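Local coordinates for protein dTDP-glucose 4,6-dehydratase (PDB 5U4Q) that probably catalyses the NAD-dependent dehydration of dTDP-glucose to its 4-keto-6-deoxy form, and binds NAD in a Rossmann-type domain, at residues G173-G178 and D235-A240. Numbering follows the deposited sequence.
Sequences GIPTTG and DVIPQA
P175 and P238 bring the two backbones to within 5.5 Å, CA to CA, and most of this small contact is built around their rings. In the apolar part, the methyl CG2 of I237 meets the P175 ring at two carbons, reaching CG at 3.6 Å and CB at the same separation. With chi1 at -59°, CG1 of I237 sits beside the backbone N, and CG2 is left opposite that N, on the side that meets P175. CB of P175 also packs on CD of P238 at 3.8 Å. The next carbon of the P238 ring, CG, sits 3.3 Å from OG1 of T177 and also touches the carbonyl oxygen of T176.

The polar link runs through one water, which donates to the carbonyl O of V236 at 2.8 Å and is hydrogen-bonded to OG1 of T177 at 2.8 Å. H123 NE2 holds the same hydroxyl from the neighbouring strand 123-129, so OG1 has two polar partners. Q239 NE2 donates to I237 O, coming from above the carbonyl plane.

Here the loop leaving helix 223-234 packs against P175 and the first residues of strand 176-185, within the parallel sheet of the Rossmann-like fold of NAD-dependent epimerases and dehydratases.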
loop_
_atom_site.group_PDB
_atom_site.type_symbol
_atom_site.label_atom_id
_atom_site.label_comp_id
_atom_site.label_asym_id
_atom_site.label_seq_id
_atom_site.Cartn_x
_atom_site.Cartn_y
_atom_site.Cartn_z
ATOM N N GLY A 173 -18.217 1.149 -7.686
ATOM C CA GLY A 173 -18.376 1.911 -8.930
ATOM C C GLY A 173 -17.928 3.358 -8.854
ATOM O O GLY A 173 -18.311 4.161 -9.706
ATOM N N ILE A 174 -17.140 3.700 -7.839
ATOM C CA ILE A 174 -16.623 5.056 -7.697
ATOM C C ILE A 174 -15.554 5.241 -8.772
ATOM O O ILE A 174 -14.562 4.515 -8.765
ATOM C CB ILE A 174 -15.944 5.252 -6.331
ATOM C CG1 ILE A 174 -16.916 4.897 -5.198
ATOM C CG2 ILE A 174 -15.445 6.689 -6.193
ATOM C CD1 ILE A 174 -16.247 4.586 -3.874
ATOM N N PRO A 175 -15.723 6.208 -9.684
ATOM C CA PRO A 175 -14.690 6.379 -10.687
ATOM C C PRO A 175 -13.439 7.005 -10.091
ATOM O O PRO A 175 -13.545 7.983 -9.373
ATOM C CB PRO A 175 -15.355 7.297 -11.719
ATOM C CG PRO A 175 -16.842 7.106 -11.474
ATOM C CD PRO A 175 -16.889 7.050 -9.992
ATOM N N THR A 176 -12.286 6.394 -10.344
ATOM C CA THR A 176 -11.037 6.902 -9.766
ATOM C C THR A 176 -9.993 7.085 -10.827
ATOM O O THR A 176 -9.844 6.233 -11.745
ATOM C CB THR A 176 -10.487 5.986 -8.651
ATOM O OG1 THR A 176 -10.125 4.691 -9.171
ATOM C CG2 THR A 176 -11.489 5.822 -7.515
ATOM N N THR A 177 -9.264 8.207 -10.727
ATOM C CA THR A 177 -8.132 8.487 -11.591
ATOM C C THR A 177 -6.923 8.877 -10.720
ATOM O O THR A 177 -6.948 9.906 -10.024
ATOM C CB THR A 177 -8.410 9.627 -12.599
ATOM O OG1 THR A 177 -9.578 9.335 -13.356
ATOM C CG2 THR A 177 -7.209 9.793 -13.540
ATOM N N GLY A 178 -5.865 8.063 -10.772
ATOM C CA GLY A 178 -4.623 8.375 -10.097
ATOM C C GLY A 178 -3.638 9.031 -11.050
ATOM O O GLY A 178 -3.560 8.684 -12.226
ATOM N N ASP A 235 -12.787 16.306 -15.286
ATOM C CA ASP A 235 -14.008 16.231 -16.115
ATOM C C ASP A 235 -14.113 14.976 -16.970
ATOM O O ASP A 235 -15.138 14.795 -17.638
ATOM C CB ASP A 235 -14.121 17.440 -17.073
ATOM C CG ASP A 235 -14.484 18.725 -16.400
ATOM O OD1 ASP A 235 -14.959 18.743 -15.247
ATOM O OD2 ASP A 235 -14.324 19.760 -17.096
ATOM N N VAL A 236 -13.094 14.114 -16.970
ATOM C CA VAL A 236 -13.134 12.890 -17.753
ATOM C C VAL A 236 -13.348 11.764 -16.757
ATOM O O VAL A 236 -12.425 11.375 -16.049
ATOM C CB VAL A 236 -11.861 12.671 -18.593
ATOM C CG1 VAL A 236 -11.957 11.357 -19.349
ATOM C CG2 VAL A 236 -11.649 13.825 -19.576
ATOM N N ILE A 237 -14.573 11.267 -16.690
ATOM C CA ILE A 237 -14.965 10.265 -15.694
ATOM C C ILE A 237 -14.763 8.833 -16.224
ATOM O O ILE A 237 -15.384 8.449 -17.219
ATOM C CB ILE A 237 -16.409 10.497 -15.252
ATOM C CG1 ILE A 237 -16.531 11.913 -14.645
ATOM C CG2 ILE A 237 -16.831 9.416 -14.249
ATOM C CD1 ILE A 237 -17.898 12.269 -14.131
ATOM N N PRO A 238 -13.891 8.035 -15.584
ATOM C CA PRO A 238 -13.676 6.672 -16.075
ATOM C C PRO A 238 -14.939 5.837 -16.031
ATOM O O PRO A 238 -15.758 6.033 -15.164
ATOM C CB PRO A 238 -12.641 6.101 -15.094
ATOM C CG PRO A 238 -11.911 7.305 -14.619
ATOM C CD PRO A 238 -12.981 8.331 -14.461
ATOM N N GLN A 239 -15.077 4.970 -17.030
ATOM C CA GLN A 239 -16.246 4.119 -17.187
ATOM C C GLN A 239 -15.849 2.667 -17.068
ATOM O O GLN A 239 -14.745 2.302 -17.376
ATOM C CB GLN A 239 -16.850 4.350 -18.566
ATOM C CG GLN A 239 -17.281 5.787 -18.789
ATOM C CD GLN A 239 -18.362 6.208 -17.819
ATOM O OE1 GLN A 239 -19.347 5.488 -17.620
ATOM N NE2 GLN A 239 -18.189 7.368 -17.196
ATOM N N ALA A 240 -16.802 1.854 -16.656
ATOM C CA ALA A 240 -16.606 0.411 -16.596
ATOM C C ALA A 240 -16.400 -0.144 -18.014
ATOM O O ALA A 240 -16.887 0.435 -18.993
ATOM C CB ALA A 240 -17.803 -0.232 -15.963
HETATM O O HOH W 1 -9.887 10.183 -15.971
#